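PDB 3LTO: mevalonate diphosphate decarboxylase from Legionella pneumophila, which probably catalyses the ATP-dependent decarboxylation of mevalonate 5-diphosphate to isopentenyl diphosphate in isoprenoid lipid biosynthesis. Local coordinates for residues 180-185 against 285-290; 237-242 against 279-284. All blocks are in the same frame, centred on the assembly; numbering follows the deposited sequence.

How the interactions relate
Both interactions are largely buried and use the same four-stranded antiparallel sheet of the C-terminal domain, but they engage it in different ways. Interaction 1 (180-185 with 285-290) pairs two neighbouring strands of the sheet: two main-chain hydrogen bonds join them and Asn287 OD1 adds a third, from Ile183 N. Interaction 2 (237-242 with 279-284) sets helix 228-247 against an outermost strand of that sheet, and its contacts are apolar, selenium-aromatic and methyl-to-backbone. The two meet directly: His289 N lies 2.9 Å from Thr281 O, a probable hydrogen bond, and the methyls Val288 CG1 and Val280 CG1 are 3.7 Å apart.

Interaction 1 of 2, residues 180-185 against 285-290; sequences VIVISS and GPNVHL
Ile181 and Val288 face each other from paired strands, their CB atoms 4.2 Å apart. On the same face Ile181 CD1 reaches Leu290 CD1 and Ile183 CD1 reaches Val288 CG2; helix 258-274 covers this layer through Thr260, Ile263 and Ile267. On the other face Val180 turns CG1 opposite its backbone N (chi1 -172°), which sets this methyl over the His289 ring, 4.2 Å from its centroid and 14° off the normal, a CH-pi contact; the nearly parallel ring of His178 also meets His289. The strands belong to the antiparallel sheet of the C-terminal domain. Ile181 and Val288 form a hydrogen-bonded pair, Ile181 N to Val288 O at 2.7 Å and Val288 N to Ile181 O at 3.0 Å, and Val180 with His289 the adjoining non-hydrogen-bonded pair. Beyond them a side chain continues the ladder: Asn287 OD1 accepts a hydrogen bond from Ile183 N in the carbonyl plane at 3.2 Å, though bent to 144° at the hydrogen. A water 2.8 Å from Asn287 OD1 also meets Ile183 O. Asn287 ND2 bonds to Ser105 O, in a Ser/Gly segment probably near the nucleotide site, as in GHMP relatives. At the outer edge Ser185 OG lies against Pro286 CG and hydrogen-bonds to Glu189.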
loop_
_atom_site.group_PDB
_atom_site.type_symbol
_atom_site.label_atom_id
_atom_site.label_comp_id
_atom_site.label_asym_id
_atom_site.label_seq_id
_atom_site.Cartn_x
_atom_site.Cartn_y
_atom_site.Cartn_z
ATOM N N VAL A 180 10.449 21.286 -22.823
ATOM C CA VAL A 180 9.811 20.268 -23.643
ATOM C C VAL A 180 9.998 20.541 -25.132
ATOM O O VAL A 180 9.621 21.603 -25.635
ATOM C CB VAL A 180 8.295 20.190 -23.365
ATOM C CG1 VAL A 180 7.702 18.987 -24.078
ATOM C CG2 VAL A 180 8.041 20.118 -21.868
ATOM N N ILE A 181 10.593 19.584 -25.830
ATOM C CA ILE A 181 10.781 19.715 -27.262
ATOM C C ILE A 181 9.511 19.151 -27.873
ATOM O O ILE A 181 9.269 17.944 -27.842
ATOM C CB ILE A 181 11.993 18.912 -27.745
ATOM C CG1 ILE A 181 13.265 19.499 -27.132
ATOM C CG2 ILE A 181 12.057 18.932 -29.273
ATOM C CD1 ILE A 181 14.451 18.565 -27.160
ATOM N N VAL A 182 8.687 20.042 -28.405
ATOM C CA VAL A 182 7.417 19.655 -28.994
ATOM C C VAL A 182 7.566 19.112 -30.399
ATOM O O VAL A 182 7.948 19.836 -31.312
ATOM C CB VAL A 182 6.458 20.850 -29.044
ATOM C CG1 VAL A 182 5.092 20.406 -29.549
ATOM C CG2 VAL A 182 6.367 21.487 -27.673
ATOM N N ILE A 183 7.265 17.829 -30.565
ATOM C CA ILE A 183 7.332 17.189 -31.865
ATOM C C ILE A 183 5.891 16.907 -32.280
ATOM O O ILE A 183 5.198 16.114 -31.644
ATOM C CB ILE A 183 8.150 15.887 -31.793
ATOM C CG1 ILE A 183 9.614 16.227 -31.497
ATOM C CG2 ILE A 183 8.025 15.120 -33.091
ATOM C CD1 ILE A 183 10.518 15.027 -31.363
ATOM N N SER A 184 5.441 17.585 -33.333
ATOM C CA SER A 184 4.074 17.449 -33.828
ATOM C C SER A 184 3.591 16.009 -34.004
ATOM O O SER A 184 4.318 15.146 -34.496
ATOM C CB SER A 184 3.928 18.210 -35.146
ATOM O OG SER A 184 4.249 19.582 -34.962
ATOM N N SER A 185 2.351 15.763 -33.596
ATOM C CA SER A 185 1.769 14.429 -33.694
ATOM C C SER A 185 1.439 14.020 -35.123
ATOM O O SER A 185 1.218 14.862 -35.997
ATOM C CB SER A 185 0.485 14.335 -32.856
ATOM O OG SER A 185 0.760 14.384 -31.470
ATOM N N GLY A 285 4.011 9.478 -25.810
ATOM C CA GLY A 285 3.707 10.608 -26.666
ATOM C C GLY A 285 4.937 11.012 -27.453
ATOM O O GLY A 285 6.011 10.480 -27.200
ATOM N N PRO A 286 4.820 11.963 -28.398
ATOM C CA PRO A 286 5.923 12.444 -29.241
ATOM C C PRO A 286 6.914 13.443 -28.631
ATOM O O PRO A 286 8.068 13.502 -29.056
ATOM C CB PRO A 286 5.191 13.056 -30.424
ATOM C CG PRO A 286 4.011 13.698 -29.745
ATOM C CD PRO A 286 3.547 12.584 -28.811
ATOM N N ASN A 287 6.470 14.232 -27.657
ATOM C CA ASN A 287 7.339 15.237 -27.045
ATOM C C ASN A 287 8.536 14.657 -26.294
ATOM O O ASN A 287 8.489 13.537 -25.796
ATOM C CB ASN A 287 6.540 16.131 -26.082
ATOM C CG ASN A 287 5.463 16.953 -26.785
ATOM O OD1 ASN A 287 5.543 17.221 -27.988
ATOM N ND2 ASN A 287 4.458 17.374 -26.024
ATOM N N VAL A 288 9.609 15.432 -26.213
ATOM C CA VAL A 288 10.801 15.005 -25.499
ATOM C C VAL A 288 11.039 15.984 -24.359
ATOM O O VAL A 288 11.112 17.192 -24.579
ATOM C CB VAL A 288 12.042 14.977 -26.424
ATOM C CG1 VAL A 288 13.288 14.666 -25.608
ATOM C CG2 VAL A 288 11.859 13.921 -27.514
ATOM N N HIS A 289 11.155 15.453 -23.145
ATOM C CA HIS A 289 11.364 16.279 -21.965
ATOM C C HIS A 289 12.810 16.384 -21.520
ATOM O O HIS A 289 13.544 15.395 -21.437
ATOM C CB HIS A 289 10.526 15.755 -20.794
ATOM C CG HIS A 289 9.052 15.790 -21.047
ATOM N ND1 HIS A 289 8.215 16.702 -20.442
ATOM C CD2 HIS A 289 8.276 15.063 -21.884
ATOM C CE1 HIS A 289 6.986 16.537 -20.899
ATOM N NE2 HIS A 289 6.997 15.550 -21.775
ATOM N N LEU A 290 13.208 17.613 -21.231
ATOM C CA LEU A 290 14.542 17.896 -20.752
ATOM C C LEU A 290 14.425 18.397 -19.314
ATOM O O LEU A 290 13.510 19.148 -18.984
ATOM C CB LEU A 290 15.206 18.978 -21.604
ATOM C CG LEU A 290 15.375 18.769 -23.112
ATOM C CD1 LEU A 290 16.248 19.894 -23.661
ATOM C CD2 LEU A 290 16.030 17.409 -23.388
HETATM O O HOH W 1 3.245 17.324 -29.617
#

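Interaction 2 of 2, residues 237-242 against 279-284; sequences HEFLDM and VVTMDA
Phe239, on the inward side of helix 228-247, presses its ring onto Met282 and the backbone of Val280 and Thr281, so that the helix packs on an outermost strand of the antiparallel sheet. The pairing with Met282, modelled as selenomethionine, is a Met-aromatic contact. SE lies 4.6 Å from the ring centroid and 57° off its normal, an oblique approach in which SE comes closest to CE1, while Met282 CG lies 3.6 Å from Phe239 CD1. On the other flank of the ring, Phe239 CD2 is 3.5 Å from Val280 O and Phe239 CE2 is 4.2 Å from Val280 CG1. A chi1 of 83° sets the ring between the backbone N and the carbonyl carbon of Phe239. There Thr281 C stands over the rim of one face and Leu240 CG, from the helix itself, over the rim of the opposite one; Trp236 adds an edge-to-face ring contact.

One helical turn on, Met242, also selenomethionine, extends through its first two torsions and then bends at chi3 (80°). The bend carries its methyl against the backbone of 282-284, where Met242 CE is 3.4 Å from Met282 O and equally close to Asp283 C.

Polar groups occupy the next shell, where Lys15 ties the two segments together: its NZ hydrogen-bonds to Met282 O and forms a salt bridge with Asp283 OD1, while its main-chain N bonds to Glu238 OE2 on the helix. That same carboxylate oxygen, Glu238 OE2, also forms a salt bridge with Arg208 NH2.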
loop_
_atom_site.group_PDB
_atom_site.type_symbol
_atom_site.label_atom_id
_atom_site.label_comp_id
_atom_site.label_asym_id
_atom_site.label_seq_id
_atom_site.Cartn_x
_atom_site.Cartn_y
_atom_site.Cartn_z
ATOM N N HIS A 237 17.587 4.837 -20.501
ATOM C CA HIS A 237 17.276 3.425 -20.664
ATOM C C HIS A 237 15.812 3.159 -20.339
ATOM O O HIS A 237 15.139 2.406 -21.041
ATOM C CB HIS A 237 18.186 2.587 -19.757
ATOM C CG HIS A 237 19.631 2.626 -20.151
ATOM N ND1 HIS A 237 20.650 2.289 -19.287
ATOM C CD2 HIS A 237 20.226 2.959 -21.322
ATOM C CE1 HIS A 237 21.811 2.415 -19.907
ATOM N NE2 HIS A 237 21.580 2.820 -21.144
ATOM N N GLU A 238 15.320 3.799 -19.283
ATOM C CA GLU A 238 13.938 3.632 -18.860
ATOM C C GLU A 238 12.890 4.024 -19.919
ATOM O O GLU A 238 12.025 3.211 -20.255
ATOM C CB GLU A 238 13.705 4.408 -17.557
ATOM C CG GLU A 238 12.249 4.485 -17.095
ATOM C CD GLU A 238 11.726 3.195 -16.472
ATOM O OE1 GLU A 238 12.442 2.172 -16.478
ATOM O OE2 GLU A 238 10.583 3.215 -15.970
ATOM N N PHE A 239 12.957 5.239 -20.466
ATOM C CA PHE A 239 11.945 5.621 -21.451
ATOM C C PHE A 239 12.088 4.882 -22.780
ATOM O O PHE A 239 11.097 4.607 -23.456
ATOM C CB PHE A 239 11.907 7.152 -21.652
ATOM C CG PHE A 239 12.931 7.696 -22.618
ATOM C CD1 PHE A 239 12.691 7.708 -23.988
ATOM C CD2 PHE A 239 14.115 8.250 -22.144
ATOM C CE1 PHE A 239 13.612 8.267 -24.876
ATOM C CE2 PHE A 239 15.046 8.809 -23.019
ATOM C CZ PHE A 239 14.792 8.819 -24.391
ATOM N N LEU A 240 13.312 4.533 -23.150
ATOM C CA LEU A 240 13.513 3.798 -24.394
ATOM C C LEU A 240 12.925 2.392 -24.249
ATOM O O LEU A 240 12.404 1.819 -25.208
ATOM C CB LEU A 240 15.001 3.738 -24.755
ATOM C CG LEU A 240 15.579 5.070 -25.254
ATOM C CD1 LEU A 240 17.065 4.926 -25.577
ATOM C CD2 LEU A 240 14.815 5.511 -26.490
ATOM N N ASP A 241 12.983 1.856 -23.035
ATOM C CA ASP A 241 12.433 0.535 -22.741
ATOM C C ASP A 241 10.952 0.577 -23.075
ATOM O O ASP A 241 10.449 -0.208 -23.882
ATOM C CB ASP A 241 12.603 0.223 -21.253
ATOM C CG ASP A 241 12.114 -1.170 -20.878
ATOM O OD1 ASP A 241 11.453 -1.836 -21.700
ATOM O OD2 ASP A 241 12.391 -1.599 -19.746
HETATM N N MSE A 242 10.257 1.520 -22.449
HETATM C CA MSE A 242 8.831 1.662 -22.676
HETATM C C MSE A 242 8.508 1.822 -24.152
HETATM O O MSE A 242 7.657 1.112 -24.673
HETATM C CB MSE A 242 8.268 2.859 -21.903
HETATM C CG MSE A 242 6.790 3.110 -22.166
HETATM SE SE MSE A 242 5.969 4.379 -20.960
HETATM C CE MSE A 242 6.555 6.001 -21.764
ATOM N N VAL A 279 18.721 15.646 -18.167
ATOM C CA VAL A 279 18.162 14.331 -17.938
ATOM C C VAL A 279 17.030 14.348 -18.964
ATOM O O VAL A 279 16.377 15.380 -19.152
ATOM C CB VAL A 279 17.631 14.199 -16.500
ATOM C CG1 VAL A 279 16.649 13.040 -16.403
ATOM C CG2 VAL A 279 18.807 13.981 -15.546
ATOM N N VAL A 280 16.819 13.223 -19.641
ATOM C CA VAL A 280 15.811 13.129 -20.686
ATOM C C VAL A 280 14.815 11.995 -20.492
ATOM O O VAL A 280 15.185 10.899 -20.077
ATOM C CB VAL A 280 16.498 12.949 -22.068
ATOM C CG1 VAL A 280 15.464 12.970 -23.187
ATOM C CG2 VAL A 280 17.541 14.043 -22.267
ATOM N N THR A 281 13.549 12.276 -20.792
ATOM C CA THR A 281 12.493 11.279 -20.688
ATOM C C THR A 281 11.417 11.568 -21.704
ATOM O O THR A 281 11.338 12.670 -22.249
ATOM C CB THR A 281 11.765 11.284 -19.342
ATOM O OG1 THR A 281 12.597 11.859 -18.334
ATOM C CG2 THR A 281 11.416 9.884 -18.955
HETATM N N MSE A 282 10.580 10.557 -21.912
HETATM C CA MSE A 282 9.454 10.613 -22.817
HETATM C C MSE A 282 8.322 9.777 -22.234
HETATM O O MSE A 282 8.566 8.758 -21.591
HETATM C CB MSE A 282 9.801 10.011 -24.170
HETATM C CG MSE A 282 10.906 10.684 -24.944
HETATM SE SE MSE A 282 10.979 9.923 -26.729
HETATM C CE MSE A 282 9.594 10.995 -27.568
ATOM N N ASP A 283 7.087 10.209 -22.464
ATOM C CA ASP A 283 5.921 9.456 -22.015
ATOM C C ASP A 283 5.339 8.791 -23.256
ATOM O O ASP A 283 5.995 8.742 -24.293
ATOM C CB ASP A 283 4.889 10.385 -21.381
ATOM C CG ASP A 283 5.351 10.930 -20.051
ATOM O OD1 ASP A 283 5.919 10.140 -19.256
ATOM O OD2 ASP A 283 5.140 12.139 -19.798
ATOM N N ALA A 284 4.122 8.273 -23.158
ATOM C CA ALA A 284 3.494 7.649 -24.316
ATOM C C ALA A 284 3.039 8.799 -25.202
ATOM O O ALA A 284 1.842 9.074 -25.316
ATOM C CB ALA A 284 2.290 6.787 -23.885
#